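Local coordinates for protein type I polyketide synthase PikAII (Streptomyces venezuelae, PDB 3QP9) that is a C2-type ketoreductase domain of a modular polyketide synthase, a class that does not reduce but probably epimerizes the polyketide intermediate, at residues D323-A335 with T371-L384. Sequence-based numbering, arbitrary orientation.
Sequences DLTDAEAAARLLA and TAKATAALHLDRLL
Two neighbouring helices of the Rossmann-fold ketoreductase domain meet here, 327-335 and the longer 363-386, where H379 and L383 reach the start and flank of the shorter helix. The axes cross at -52° and come within 9.6 Å. At the tight end, L324 and T325, in the turn 323-326, lie against A376. L324 CB is only 3.5 Å from A376 CB, closer than usual for two carbons. L324 O receives a weak but nearly straight hydrogen bond from H379 ND1, at 3.4 Å and 176°. T325 O also lies near the plane of the ring, at its edge, 2.9 Å from H379 CE1. The ring is sandwiched. A327 CB sits over the centre of one face, 3.6 Å from the centroid, in a CH-pi contact. T375 O, from the ring's own helix, lies toward the rim of the opposite face. H379 CG lies anti to the carbonyl carbon and beside the backbone N (chi1 -61°), which carries the ring out to the turn. T375 CG2 packs on T325, while T375 OG1 bonds to A126 O.

The turn is braced from within. D323 OD2 accepts from T325 N in an Asx turn, and D326 N-caps the helix with a weak bond from E328 N.

Further along, L383 is a knob in a hole formed by A327, A330, A331 and L334. Its CD1 lies 3.9 Å from A330 CB. L334 meets two consecutive leucines: CD1 packs on L383 CB, and CD2 meets L384 CD2 at 3.7 Å, the side chains of L334 and L384 crossing at about a right angle. Both also touch L343 of strand 343-348. Neighbouring helices packed together over parallel strands, here 278-283 and 343-348, are the usual arrangement of a Rossmann fold.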
loop_
_atom_site.group_PDB
_atom_site.type_symbol
_atom_site.label_atom_id
_atom_site.label_comp_id
_atom_site.label_asym_id
_atom_site.label_seq_id
_atom_site.Cartn_x
_atom_site.Cartn_y
_atom_site.Cartn_z
ATOM N N ASP A 323 0.406 22.420 7.037
ATOM C CA ASP A 323 0.242 21.462 5.978
ATOM C C ASP A 323 1.475 20.566 5.980
ATOM O O ASP A 323 2.553 20.959 5.562
ATOM C CB ASP A 323 0.050 22.198 4.653
ATOM C CG ASP A 323 -0.079 21.263 3.467
ATOM O OD1 ASP A 323 -0.059 21.829 2.331
ATOM O OD2 ASP A 323 -0.189 19.986 3.654
ATOM N N LEU A 324 1.318 19.349 6.497
ATOM C CA LEU A 324 2.457 18.423 6.558
ATOM C C LEU A 324 2.851 17.897 5.145
ATOM O O LEU A 324 3.869 17.277 5.021
ATOM C CB LEU A 324 2.123 17.261 7.500
ATOM C CG LEU A 324 2.150 17.564 9.024
ATOM C CD1 LEU A 324 1.854 16.258 9.762
ATOM C CD2 LEU A 324 3.421 18.184 9.526
ATOM N N THR A 325 2.051 18.148 4.090
ATOM C CA THR A 325 2.452 17.774 2.721
ATOM C C THR A 325 3.479 18.820 2.204
ATOM O O THR A 325 4.112 18.622 1.165
ATOM C CB THR A 325 1.234 17.654 1.736
ATOM O OG1 THR A 325 0.654 18.951 1.566
ATOM C CG2 THR A 325 0.197 16.719 2.323
ATOM N N ASP A 326 3.705 19.877 2.990
ATOM C CA ASP A 326 4.728 20.869 2.664
ATOM C C ASP A 326 5.960 20.569 3.526
ATOM O O ASP A 326 5.955 20.795 4.762
ATOM C CB ASP A 326 4.207 22.294 2.886
ATOM C CG ASP A 326 5.319 23.345 2.898
ATOM O OD1 ASP A 326 6.428 23.067 2.418
ATOM O OD2 ASP A 326 5.094 24.489 3.318
ATOM N N ALA A 327 7.016 20.067 2.912
ATOM C CA ALA A 327 8.213 19.672 3.682
ATOM C C ALA A 327 8.806 20.755 4.643
ATOM O O ALA A 327 9.253 20.432 5.729
ATOM C CB ALA A 327 9.307 19.114 2.725
ATOM N N GLU A 328 8.867 22.012 4.203
ATOM C CA GLU A 328 9.224 23.183 4.990
ATOM C C GLU A 328 8.386 23.260 6.304
ATOM O O GLU A 328 8.942 23.487 7.385
ATOM C CB GLU A 328 8.982 24.433 4.133
ATOM C CG GLU A 328 9.816 25.634 4.540
ATOM C CD GLU A 328 9.430 26.932 3.788
ATOM O OE1 GLU A 328 9.596 27.986 4.405
ATOM O OE2 GLU A 328 8.929 26.916 2.627
ATOM N N ALA A 329 7.080 23.011 6.225
ATOM C CA ALA A 329 6.256 23.129 7.421
ATOM C C ALA A 329 6.527 21.928 8.331
ATOM O O ALA A 329 6.644 22.092 9.552
ATOM C CB ALA A 329 4.796 23.225 7.112
ATOM N N ALA A 330 6.672 20.737 7.732
ATOM C CA ALA A 330 7.001 19.522 8.522
ATOM C C ALA A 330 8.344 19.711 9.222
ATOM O O ALA A 330 8.503 19.379 10.371
ATOM C CB ALA A 330 6.997 18.253 7.601
ATOM N N ALA A 331 9.301 20.318 8.516
ATOM C CA ALA A 331 10.613 20.616 9.092
ATOM C C ALA A 331 10.514 21.592 10.290
ATOM O O ALA A 331 11.178 21.385 11.303
ATOM C CB ALA A 331 11.600 21.143 7.991
ATOM N N ARG A 332 9.639 22.591 10.155
ATOM C CA ARG A 332 9.326 23.593 11.204
ATOM C C ARG A 332 8.761 22.906 12.423
ATOM O O ARG A 332 9.164 23.212 13.556
ATOM C CB ARG A 332 8.208 24.517 10.732
ATOM C CG ARG A 332 8.418 25.993 10.802
ATOM C CD ARG A 332 9.147 26.452 9.558
ATOM N NE ARG A 332 8.559 27.604 8.854
ATOM C CZ ARG A 332 7.711 27.544 7.802
ATOM N NH1 ARG A 332 7.293 28.660 7.217
ATOM N NH2 ARG A 332 7.239 26.397 7.316
ATOM N N LEU A 333 7.791 22.024 12.177
ATOM C CA LEU A 333 7.117 21.299 13.240
ATOM C C LEU A 333 8.169 20.615 14.057
ATOM O O LEU A 333 8.206 20.817 15.299
ATOM C CB LEU A 333 6.135 20.298 12.704
ATOM C CG LEU A 333 5.555 19.214 13.626
ATOM C CD1 LEU A 333 4.664 19.860 14.605
ATOM C CD2 LEU A 333 4.667 18.414 12.708
ATOM N N LEU A 334 9.020 19.828 13.388
ATOM C CA LEU A 334 10.024 19.017 14.125
ATOM C C LEU A 334 11.030 19.837 14.867
ATOM O O LEU A 334 11.470 19.443 15.961
ATOM C CB LEU A 334 10.740 18.029 13.205
ATOM C CG LEU A 334 9.805 16.996 12.563
ATOM C CD1 LEU A 334 10.443 16.422 11.301
ATOM C CD2 LEU A 334 9.466 15.924 13.618
ATOM N N ALA A 335 11.449 20.951 14.260
ATOM C CA ALA A 335 12.466 21.819 14.863
ATOM C C ALA A 335 11.917 22.491 16.131
ATOM O O ALA A 335 12.683 22.846 17.013
ATOM C CB ALA A 335 12.906 22.885 13.865
ATOM N N THR A 371 -1.306 11.853 -2.404
ATOM C CA THR A 371 -0.696 12.989 -1.699
ATOM C C THR A 371 -1.280 13.070 -0.285
ATOM O O THR A 371 -0.532 13.099 0.683
ATOM C CB THR A 371 -0.810 14.320 -2.492
ATOM O OG1 THR A 371 -0.214 14.140 -3.789
ATOM C CG2 THR A 371 -0.088 15.461 -1.694
ATOM N N ALA A 372 -2.606 13.031 -0.167
ATOM C CA ALA A 372 -3.233 13.104 1.149
ATOM C C ALA A 372 -2.827 11.977 2.102
ATOM O O ALA A 372 -2.856 12.186 3.333
ATOM C CB ALA A 372 -4.737 13.140 1.006
ATOM N N LYS A 373 -2.513 10.786 1.565
ATOM C CA LYS A 373 -2.241 9.633 2.428
ATOM C C LYS A 373 -0.752 9.424 2.679
ATOM O O LYS A 373 -0.316 8.987 3.764
ATOM C CB LYS A 373 -2.872 8.327 1.916
ATOM C CG LYS A 373 -4.379 8.153 2.035
ATOM C CD LYS A 373 -5.006 8.582 3.357
ATOM C CE LYS A 373 -5.351 7.430 4.260
ATOM N NZ LYS A 373 -6.173 7.889 5.421
ATOM N N ALA A 374 0.039 9.794 1.710
ATOM C CA ALA A 374 1.472 9.444 1.736
ATOM C C ALA A 374 2.532 10.543 1.746
ATOM O O ALA A 374 3.662 10.281 2.166
ATOM C CB ALA A 374 1.764 8.487 0.573
ATOM N N THR A 375 2.256 11.725 1.241
ATOM C CA THR A 375 3.335 12.762 1.110
ATOM C C THR A 375 3.900 13.259 2.458
ATOM O O THR A 375 5.169 13.473 2.622
ATOM C CB THR A 375 2.865 13.961 0.260
ATOM O OG1 THR A 375 2.678 13.474 -1.091
ATOM C CG2 THR A 375 3.928 15.093 0.247
ATOM N N ALA A 376 3.000 13.499 3.400
ATOM C CA ALA A 376 3.505 13.878 4.735
ATOM C C ALA A 376 4.398 12.796 5.379
ATOM O O ALA A 376 5.399 13.074 6.056
ATOM C CB ALA A 376 2.339 14.318 5.627
ATOM N N ALA A 377 4.035 11.522 5.172
ATOM C CA ALA A 377 4.771 10.422 5.725
ATOM C C ALA A 377 6.091 10.352 5.030
ATOM O O ALA A 377 7.095 10.103 5.685
ATOM C CB ALA A 377 3.965 9.072 5.580
ATOM N N LEU A 378 6.088 10.661 3.730
ATOM C CA LEU A 378 7.350 10.744 2.968
ATOM C C LEU A 378 8.291 11.744 3.588
ATOM O O LEU A 378 9.451 11.394 3.854
ATOM C CB LEU A 378 7.128 10.999 1.468
ATOM C CG LEU A 378 8.412 11.318 0.667
ATOM C CD1 LEU A 378 9.115 10.020 0.394
ATOM C CD2 LEU A 378 8.033 11.953 -0.651
ATOM N N HIS A 379 7.782 12.941 3.904
ATOM C CA HIS A 379 8.616 13.972 4.478
ATOM C C HIS A 379 9.040 13.665 5.885
ATOM O O HIS A 379 10.192 13.909 6.246
ATOM C CB HIS A 379 7.890 15.328 4.484
ATOM C CG HIS A 379 7.538 15.812 3.130
ATOM N ND1 HIS A 379 6.377 16.519 2.861
ATOM C CD2 HIS A 379 8.185 15.664 1.953
ATOM C CE1 HIS A 379 6.363 16.824 1.574
ATOM N NE2 HIS A 379 7.428 16.280 0.998
ATOM N N LEU A 380 8.111 13.127 6.689
ATOM C CA LEU A 380 8.485 12.817 8.060
ATOM C C LEU A 380 9.649 11.778 8.111
ATOM O O LEU A 380 10.581 11.851 8.944
ATOM C CB LEU A 380 7.295 12.317 8.831
ATOM C CG LEU A 380 6.252 13.378 9.161
ATOM C CD1 LEU A 380 4.959 12.626 9.512
ATOM C CD2 LEU A 380 6.696 14.291 10.354
ATOM N N ASP A 381 9.520 10.765 7.274
ATOM C CA ASP A 381 10.531 9.709 7.187
ATOM C C ASP A 381 11.861 10.329 6.733
ATOM O O ASP A 381 12.940 10.107 7.377
ATOM C CB ASP A 381 10.043 8.558 6.241
ATOM C CG ASP A 381 11.130 7.515 6.020
ATOM O OD1 ASP A 381 11.754 7.490 4.935
ATOM O OD2 ASP A 381 11.462 6.825 6.994
ATOM N N ARG A 382 11.831 11.120 5.660
ATOM C CA ARG A 382 13.071 11.826 5.238
ATOM C C ARG A 382 13.701 12.777 6.282
ATOM O O ARG A 382 14.888 12.620 6.638
ATOM C CB ARG A 382 12.925 12.550 3.899
ATOM C CG ARG A 382 14.249 13.204 3.486
ATOM C CD ARG A 382 14.187 13.654 2.028
ATOM N NE ARG A 382 13.250 14.767 1.766
ATOM C CZ ARG A 382 13.503 16.056 2.033
ATOM N NH1 ARG A 382 12.614 17.001 1.721
ATOM N NH2 ARG A 382 14.648 16.415 2.602
ATOM N N LEU A 383 12.944 13.740 6.792
ATOM C CA LEU A 383 13.531 14.674 7.804
ATOM C C LEU A 383 14.012 14.012 9.096
ATOM O O LEU A 383 15.018 14.459 9.704
ATOM C CB LEU A 383 12.539 15.805 8.121
ATOM C CG LEU A 383 12.035 16.492 6.844
ATOM C CD1 LEU A 383 10.736 17.242 7.154
ATOM C CD2 LEU A 383 13.132 17.422 6.263
ATOM N N LEU A 384 13.302 12.966 9.534
ATOM C CA LEU A 384 13.710 12.193 10.719
ATOM C C LEU A 384 14.945 11.357 10.449
ATOM O O LEU A 384 15.739 11.103 11.367
ATOM C CB LEU A 384 12.606 11.272 11.229
ATOM C CG LEU A 384 11.338 11.919 11.833
ATOM C CD1 LEU A 384 10.367 10.906 12.409
ATOM C CD2 LEU A 384 11.676 13.016 12.876
#